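PDB 5HMB: Azi13 from Streptomyces sahachiroi, which is a PaaI-family thioesterase of azinomycin biosynthesis, probably hydrolysing the thioester that links a naphthoate-type polyketide chain to its carrier. Local coordinates for residues D28-L41 with A87-P100. Residues are numbered along the deposited sequence; the frame is centred on the assembly and turned at random.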
ATOM      1  N   ASP A  28      -9.141 -21.613   3.607  1.00 57.36           N
ATOM      2  CA  ASP A  28      -9.184 -20.921   2.333  1.00 59.76           C
ATOM      3  C   ASP A  28     -10.166 -19.751   2.308  1.00 53.80           C
ATOM      4  O   ASP A  28     -10.341 -19.135   1.249  1.00 54.14           O
ATOM      5  CB  ASP A  28      -9.526 -21.921   1.222  1.00 61.10           C
ATOM      6  CG  ASP A  28     -10.895 -22.538   1.407  1.00 78.54           C
ATOM      7  OD1 ASP A  28     -11.453 -22.426   2.523  1.00 72.50           O
ATOM      8  OD2 ASP A  28     -11.416 -23.137   0.441  1.00 87.45           O
ATOM      9  N   ARG A  29     -10.786 -19.414   3.438  0.59 53.89           N
ATOM     10  CA  ARG A  29     -11.808 -18.381   3.496  0.59 52.50           C
ATOM     11  C   ARG A  29     -12.244 -18.194   4.941  0.59 53.16           C
ATOM     12  O   ARG A  29     -12.402 -19.172   5.672  0.59 52.23           O
ATOM     13  CB  ARG A  29     -13.017 -18.755   2.628  0.59 58.50           C
ATOM     14  CG  ARG A  29     -14.226 -17.836   2.779  0.59 58.66           C
ATOM     15  CD  ARG A  29     -15.199 -18.029   1.612  0.59 62.63           C
ATOM     16  NE  ARG A  29     -15.349 -19.444   1.272  0.59 68.71           N
ATOM     17  CZ  ARG A  29     -16.321 -20.230   1.725  0.59 70.00           C
ATOM     18  NH1 ARG A  29     -16.368 -21.508   1.367  0.59 68.96           N
ATOM     19  NH2 ARG A  29     -17.254 -19.739   2.529  0.59 67.82           N
ATOM     20  N   ALA A  30     -12.437 -16.943   5.340  1.00 43.33           N
ATOM     21  CA  ALA A  30     -13.033 -16.609   6.622  1.00 46.20           C
ATOM     22  C   ALA A  30     -14.074 -15.523   6.388  1.00 51.90           C
ATOM     23  O   ALA A  30     -13.866 -14.643   5.550  1.00 50.72           O
ATOM     24  CB  ALA A  30     -11.985 -16.141   7.637  1.00 48.66           C
ATOM     25  N   VAL A  31     -15.201 -15.600   7.106  1.00 47.98           N
ATOM     26  CA  VAL A  31     -16.339 -14.696   6.925  1.00 46.16           C
ATOM     27  C   VAL A  31     -16.828 -14.254   8.295  1.00 51.01           C
ATOM     28  O   VAL A  31     -17.106 -15.095   9.156  1.00 52.33           O
ATOM     29  CB  VAL A  31     -17.498 -15.365   6.160  1.00 54.84           C
ATOM     30  CG1 VAL A  31     -18.690 -14.412   6.083  1.00 50.84           C
ATOM     31  CG2 VAL A  31     -17.067 -15.825   4.776  1.00 43.14           C
ATOM     32  N   ALA A  32     -16.951 -12.945   8.498  1.00 39.52           N
ATOM     33  CA  ALA A  32     -17.457 -12.425   9.759  1.00 46.45           C
ATOM     34  C   ALA A  32     -18.480 -11.331   9.503  1.00 55.70           C
ATOM     35  O   ALA A  32     -18.366 -10.573   8.534  1.00 53.58           O
ATOM     36  CB  ALA A  32     -16.334 -11.877  10.645  1.00 44.36           C
ATOM     37  N   TYR A  33     -19.475 -11.261  10.380  1.00 54.26           N
ATOM     38  CA  TYR A  33     -20.492 -10.225  10.352  1.00 53.66           C
ATOM     39  C   TYR A  33     -20.230  -9.262  11.494  1.00 54.38           C
ATOM     40  O   TYR A  33     -19.683  -9.646  12.532  1.00 59.39           O
ATOM     41  CB  TYR A  33     -21.904 -10.810  10.493  1.00 59.37           C
ATOM     42  CG  TYR A  33     -22.253 -11.857   9.460  1.00 62.54           C
ATOM     43  CD1 TYR A  33     -22.518 -11.499   8.145  1.00 65.09           C
ATOM     44  CD2 TYR A  33     -22.327 -13.205   9.801  1.00 69.16           C
ATOM     45  CE1 TYR A  33     -22.842 -12.449   7.186  1.00 61.70           C
ATOM     46  CE2 TYR A  33     -22.654 -14.167   8.850  1.00 65.09           C
ATOM     47  CZ  TYR A  33     -22.909 -13.779   7.545  1.00 74.79           C
ATOM     48  OH  TYR A  33     -23.234 -14.717   6.595  1.00 72.28           O
ATOM     49  N   TRP A  34     -20.631  -8.014  11.299  1.00 43.58           N
ATOM     50  CA  TRP A  34     -20.498  -6.985  12.323  1.00 47.57           C
ATOM     51  C   TRP A  34     -21.335  -5.786  11.890  1.00 52.16           C
ATOM     52  O   TRP A  34     -21.889  -5.755  10.787  1.00 53.30           O
ATOM     53  CB  TRP A  34     -19.037  -6.597  12.539  1.00 48.83           C
ATOM     54  CG  TRP A  34     -18.344  -6.108  11.299  1.00 45.26           C
ATOM     55  CD1 TRP A  34     -18.033  -6.839  10.182  1.00 40.14           C
ATOM     56  CD2 TRP A  34     -17.851  -4.780  11.060  1.00 38.17           C
ATOM     57  NE1 TRP A  34     -17.379  -6.040   9.266  1.00 40.41           N
ATOM     58  CE2 TRP A  34     -17.262  -4.775   9.781  1.00 39.58           C
ATOM     59  CE3 TRP A  34     -17.845  -3.598  11.812  1.00 44.30           C
ATOM     60  CZ2 TRP A  34     -16.669  -3.638   9.238  1.00 36.80           C
ATOM     61  CZ3 TRP A  34     -17.254  -2.474  11.274  1.00 46.17           C
ATOM     62  CH2 TRP A  34     -16.668  -2.505  10.000  1.00 45.61           C
ATOM     63  N   SER A  35     -21.410  -4.793  12.768  1.00 51.99           N
ATOM     64  CA  SER A  35     -22.253  -3.635  12.539  1.00 57.43           C
ATOM     65  C   SER A  35     -21.554  -2.375  13.017  1.00 56.46           C
ATOM     66  O   SER A  35     -20.765  -2.411  13.961  1.00 53.09           O
ATOM     67  CB  SER A  35     -23.590  -3.769  13.261  1.00 59.02           C
ATOM     68  OG  SER A  35     -24.291  -2.538  13.190  1.00 81.25           O
ATOM     69  N   VAL A  36     -21.849  -1.259  12.347  1.00 47.43           N
ATOM     70  CA  VAL A  36     -21.411   0.043  12.830  1.00 53.77           C
ATOM     71  C   VAL A  36     -22.136   0.362  14.132  1.00 63.64           C
ATOM     72  O   VAL A  36     -23.336   0.092  14.278  1.00 64.90           O
ATOM     73  CB  VAL A  36     -21.674   1.124  11.768  1.00 51.58           C
ATOM     74  CG1 VAL A  36     -20.955   2.396  12.130  1.00 43.98           C
ATOM     75  CG2 VAL A  36     -21.252   0.633  10.385  1.00 56.76           C
ATOM     76  N   ARG A  37     -21.412   0.929  15.092  1.00 58.68           N
ATOM     77  CA  ARG A  37     -21.974   1.248  16.397  1.00 54.73           C
ATOM     78  C   ARG A  37     -21.577   2.661  16.774  1.00 64.25           C
ATOM     79  O   ARG A  37     -20.625   3.224  16.228  1.00 67.88           O
ATOM     80  CB  ARG A  37     -21.492   0.283  17.499  1.00 56.50           C
ATOM     81  CG  ARG A  37     -21.884  -1.159  17.321  1.00 51.98           C
ATOM     82  CD  ARG A  37     -21.531  -1.978  18.578  1.00 61.68           C
ATOM     83  NE  ARG A  37     -20.280  -1.537  19.202  1.00 67.18           N
ATOM     84  CZ  ARG A  37     -19.168  -2.267  19.261  1.00 64.88           C
ATOM     85  NH1 ARG A  37     -19.140  -3.484  18.743  1.00 63.17           N
ATOM     86  NH2 ARG A  37     -18.081  -1.783  19.850  1.00 65.42           N
ATOM     87  N   ALA A  38     -22.313   3.218  17.737  1.00 74.65           N
ATOM     88  CA  ALA A  38     -22.075   4.595  18.158  1.00 71.09           C
ATOM     89  C   ALA A  38     -20.642   4.793  18.650  1.00 65.91           C
ATOM     90  O   ALA A  38     -20.006   5.804  18.333  1.00 71.43           O
ATOM     91  CB  ALA A  38     -23.081   4.986  19.242  1.00 70.20           C
ATOM     92  N   ASP A  39     -20.114   3.841  19.422  1.00 64.37           N
ATOM     93  CA  ASP A  39     -18.766   3.972  19.971  1.00 70.47           C
ATOM     94  C   ASP A  39     -17.665   3.712  18.948  1.00 66.22           C
ATOM     95  O   ASP A  39     -16.491   3.949  19.255  1.00 59.60           O
ATOM     96  CB  ASP A  39     -18.584   3.027  21.165  1.00 69.12           C
ATOM     97  CG  ASP A  39     -18.933   1.591  20.836  1.00 71.68           C
ATOM     98  OD1 ASP A  39     -19.768   1.376  19.931  1.00 73.34           O
ATOM     99  OD2 ASP A  39     -18.377   0.678  21.482  1.00 66.21           O
ATOM    100  N   LEU A  40     -18.004   3.239  17.752  1.00 60.20           N
ATOM    101  CA  LEU A  40     -17.023   2.985  16.707  1.00 53.67           C
ATOM    102  C   LEU A  40     -16.923   4.125  15.706  1.00 60.37           C
ATOM    103  O   LEU A  40     -16.193   4.003  14.718  1.00 52.87           O
ATOM    104  CB  LEU A  40     -17.354   1.679  15.981  1.00 45.35           C
ATOM    105  CG  LEU A  40     -17.452   0.438  16.858  1.00 51.94           C
ATOM    106  CD1 LEU A  40     -17.754  -0.807  16.029  1.00 55.14           C
ATOM    107  CD2 LEU A  40     -16.160   0.261  17.655  1.00 55.02           C
ATOM    108  N   LEU A  41     -17.626   5.230  15.940  1.00 58.32           N
ATOM    109  CA  LEU A  41     -17.717   6.310  14.972  1.00 55.51           C
ATOM    110  C   LEU A  41     -16.635   7.350  15.200  1.00 55.35           C
ATOM    111  O   LEU A  41     -16.084   7.485  16.296  1.00 59.30           O
ATOM    112  CB  LEU A  41     -19.082   6.992  15.051  1.00 65.01           C
ATOM    113  CG  LEU A  41     -20.300   6.109  14.816  1.00 68.36           C
ATOM    114  CD1 LEU A  41     -21.554   6.829  15.259  1.00 72.73           C
ATOM    115  CD2 LEU A  41     -20.381   5.743  13.350  1.00 68.84           C
ATOM    116  N   ALA A  87     -19.696   4.324   6.056  1.00 49.53           N
ATOM    117  CA  ALA A  87     -20.578   3.401   6.752  1.00 48.67           C
ATOM    118  C   ALA A  87     -21.097   4.076   8.013  1.00 50.16           C
ATOM    119  O   ALA A  87     -20.332   4.715   8.742  1.00 44.16           O
ATOM    120  CB  ALA A  87     -19.853   2.095   7.100  1.00 53.04           C
ATOM    121  N   THR A  88     -22.404   3.964   8.251  1.00 50.27           N
ATOM    122  CA  THR A  88     -23.037   4.524   9.442  1.00 48.13           C
ATOM    123  C   THR A  88     -23.843   3.446  10.141  1.00 54.35           C
ATOM    124  O   THR A  88     -23.990   2.321   9.646  1.00 51.76           O
ATOM    125  CB  THR A  88     -23.987   5.679   9.107  1.00 55.41           C
ATOM    126  OG1 THR A  88     -25.061   5.160   8.315  1.00 49.83           O
ATOM    127  CG2 THR A  88     -23.273   6.750   8.338  1.00 45.65           C
ATOM    128  N   VAL A  89     -24.410   3.823  11.290  1.00 51.08           N
ATOM    129  CA  VAL A  89     -25.312   2.926  12.002  1.00 50.65           C
ATOM    130  C   VAL A  89     -26.494   2.549  11.123  1.00 51.21           C
ATOM    131  O   VAL A  89     -26.984   1.413  11.172  1.00 50.43           O
ATOM    132  CB  VAL A  89     -25.761   3.583  13.317  1.00 52.83           C
ATOM    133  CG1 VAL A  89     -24.568   3.776  14.225  1.00 65.89           C
ATOM    134  CG2 VAL A  89     -26.404   4.915  13.034  1.00 70.26           C
ATOM    135  N   ALA A  90     -26.947   3.475  10.278  1.00 53.23           N
ATOM    136  CA  ALA A  90     -28.095   3.212   9.424  1.00 54.86           C
ATOM    137  C   ALA A  90     -27.816   2.119   8.410  1.00 58.64           C
ATOM    138  O   ALA A  90     -28.761   1.554   7.851  1.00 59.65           O
ATOM    139  CB  ALA A  90     -28.522   4.497   8.699  1.00 56.22           C
ATOM    140  N   ASP A  91     -26.549   1.795   8.164  1.00 57.13           N
ATOM    141  CA  ASP A  91     -26.248   0.910   7.050  1.00 54.03           C
ATOM    142  C   ASP A  91     -26.422  -0.559   7.390  1.00 56.95           C
ATOM    143  O   ASP A  91     -26.340  -1.399   6.486  1.00 60.11           O
ATOM    144  CB  ASP A  91     -24.843   1.207   6.530  1.00 56.53           C
ATOM    145  CG  ASP A  91     -24.780   2.557   5.841  1.00 63.66           C
ATOM    146  OD1 ASP A  91     -24.610   3.574   6.547  1.00 62.16           O
ATOM    147  OD2 ASP A  91     -24.972   2.608   4.605  1.00 77.23           O
ATOM    148  N   GLY A  92     -26.688  -0.888   8.647  1.00 50.36           N
ATOM    149  CA  GLY A  92     -26.982  -2.266   8.981  1.00 55.97           C
ATOM    150  C   GLY A  92     -25.771  -3.170   9.076  1.00 57.93           C
ATOM    151  O   GLY A  92     -24.708  -2.740   9.535  1.00 54.41           O
ATOM    152  N   ARG A  93     -25.932  -4.422   8.644  1.00 55.56           N
ATOM    153  CA  ARG A  93     -24.959  -5.479   8.901  1.00 56.59           C
ATOM    154  C   ARG A  93     -23.917  -5.588   7.793  1.00 62.35           C
ATOM    155  O   ARG A  93     -24.250  -5.835   6.629  1.00 55.42           O
ATOM    156  CB  ARG A  93     -25.654  -6.829   9.055  1.00 54.44           C
ATOM    157  CG  ARG A  93     -24.667  -7.986   9.020  1.00 61.03           C
ATOM    158  CD  ARG A  93     -25.345  -9.330   8.850  1.00 66.82           C
ATOM    159  NE  ARG A  93     -25.959  -9.796  10.090  1.00 74.63           N
ATOM    160  CZ  ARG A  93     -26.404 -11.035  10.276  1.00 87.43           C
ATOM    161  NH1 ARG A  93     -26.295 -11.935   9.302  1.00 90.15           N
ATOM    162  NH2 ARG A  93     -26.951 -11.381  11.436  1.00 92.94           N
ATOM    163  N   LEU A  94     -22.652  -5.467   8.174  1.00 56.06           N
ATOM    164  CA  LEU A  94     -21.533  -5.601   7.256  1.00 49.69           C
ATOM    165  C   LEU A  94     -21.010  -7.037   7.278  1.00 53.85           C
ATOM    166  O   LEU A  94     -21.026  -7.702   8.316  1.00 53.02           O
ATOM    167  CB  LEU A  94     -20.433  -4.605   7.642  1.00 41.17           C
ATOM    168  CG  LEU A  94     -20.982  -3.199   7.887  1.00 54.58           C
ATOM    169  CD1 LEU A  94     -19.890  -2.248   8.349  1.00 45.25           C
ATOM    170  CD2 LEU A  94     -21.683  -2.679   6.624  1.00 44.00           C
ATOM    171  N   THR A  95     -20.568  -7.518   6.114  1.00 47.44           N
ATOM    172  CA  THR A  95     -19.991  -8.849   5.962  1.00 47.73           C
ATOM    173  C   THR A  95     -18.575  -8.725   5.413  1.00 50.79           C
ATOM    174  O   THR A  95     -18.384  -8.203   4.308  1.00 50.81           O
ATOM    175  CB  THR A  95     -20.830  -9.710   5.013  1.00 49.85           C
ATOM    176  OG1 THR A  95     -22.173  -9.793   5.496  1.00 52.22           O
ATOM    177  CG2 THR A  95     -20.242 -11.105   4.916  1.00 49.10           C
ATOM    178  N   SER A  96     -17.589  -9.231   6.158  1.00 41.92           N
ATOM    179  CA  SER A  96     -16.188  -9.168   5.746  1.00 42.45           C
ATOM    180  C   SER A  96     -15.672 -10.549   5.379  1.00 45.48           C
ATOM    181  O   SER A  96     -15.714 -11.475   6.199  1.00 46.96           O
ATOM    182  CB  SER A  96     -15.324  -8.558   6.842  1.00 41.57           C
ATOM    183  OG  SER A  96     -15.782  -7.249   7.123  1.00 42.29           O
ATOM    184  N   THR A  97     -15.141 -10.672   4.167  1.00 45.16           N
ATOM    185  CA  THR A  97     -14.702 -11.956   3.632  1.00 42.41           C
ATOM    186  C   THR A  97     -13.237 -11.870   3.240  1.00 49.86           C
ATOM    187  O   THR A  97     -12.859 -11.032   2.414  1.00 47.68           O
ATOM    188  CB  THR A  97     -15.555 -12.347   2.431  1.00 46.33           C
ATOM    189  OG1 THR A  97     -16.921 -12.413   2.853  1.00 48.92           O
ATOM    190  CG2 THR A  97     -15.114 -13.681   1.872  1.00 45.90           C
ATOM    191  N   ALA A  98     -12.419 -12.732   3.837  1.00 39.16           N
ATOM    192  CA  ALA A  98     -11.001 -12.822   3.533  1.00 33.89           C
ATOM    193  C   ALA A  98     -10.766 -13.949   2.540  1.00 45.27           C
ATOM    194  O   ALA A  98     -11.158 -15.098   2.792  1.00 46.73           O
ATOM    195  CB  ALA A  98     -10.194 -13.066   4.812  1.00 47.99           C
ATOM    196  N   LEU A  99     -10.116 -13.623   1.424  1.00 39.18           N
ATOM    197  CA  LEU A  99      -9.775 -14.636   0.441  1.00 38.04           C
ATOM    198  C   LEU A  99      -8.276 -14.676   0.217  1.00 45.34           C
ATOM    199  O   LEU A  99      -7.605 -13.639   0.273  1.00 43.27           O
ATOM    200  CB  LEU A  99     -10.466 -14.386  -0.897  1.00 45.78           C
ATOM    201  CG  LEU A  99     -11.982 -14.501  -0.819  1.00 58.31           C
ATOM    202  CD1 LEU A  99     -12.610 -14.161  -2.176  1.00 53.14           C
ATOM    203  CD2 LEU A  99     -12.355 -15.904  -0.343  1.00 56.37           C
ATOM    204  N   PRO A 100      -7.722 -15.859  -0.052  1.00 47.20           N
ATOM    205  CA  PRO A 100      -6.269 -15.977  -0.144  1.00 48.05           C
ATOM    206  C   PRO A 100      -5.775 -15.403  -1.455  1.00 46.88           C
ATOM    207  O   PRO A 100      -6.395 -15.583  -2.504  1.00 46.93           O
ATOM    208  CB  PRO A 100      -6.028 -17.492  -0.065  1.00 48.35           C
ATOM    209  CG  PRO A 100      -7.268 -18.075  -0.682  1.00 53.07           C
ATOM    210  CD  PRO A 100      -8.403 -17.140  -0.327  1.00 46.50           C
TER
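Trp34 and Leu94 exchange backbone hydrogen bonds, the shorter from Leu94 N to Trp34 O at 2.7 Å, and the same two-way pairing recurs at Ala32 with Ser96 and at Ala30 with Ala98. Three hydrogen-bonded pairs at every second residue, with strand axes at 150°, identify 29-35 and 93-100 as antiparallel neighbours in the curved sheet of a hotdog fold. The ladder slackens at one end, where the bond from Ala30 N to Ala98 O is weak.

On the face carrying Ala30, Ala32 and Trp34, which packs on helix 49-68, the indole NE1 of Trp34 donates to Ser96 OG at 2.9 Å, with the oxygen somewhat out of the ring plane. Ser96 OG is also hydrogen-bonded to Thr114 OG1 of strand 107-115, tying the buried indole to a third strand. A chi1 of 58° places Trp34 CG between its backbone N and carbonyl carbon and, together with chi2, turns one face of the six-membered ring to Leu94, whose CD1 makes a CH-pi contact 3.7 Å from that ring's centroid.

The other face is partly exposed. There the Arg93 guanidinium lies over the Tyr33 ring in a cation-pi contact, Arg93 CZ 4.6 Å from the centroid of the Tyr33 ring and the two planes 35° apart, while Thr95 OG1 sits at the ring edge. Beyond the strands, Val36 packs against the 87-94 side: its CG2 lies 3.8 Å from Leu94 CD1 and 3.9 Å from Ala87 CB.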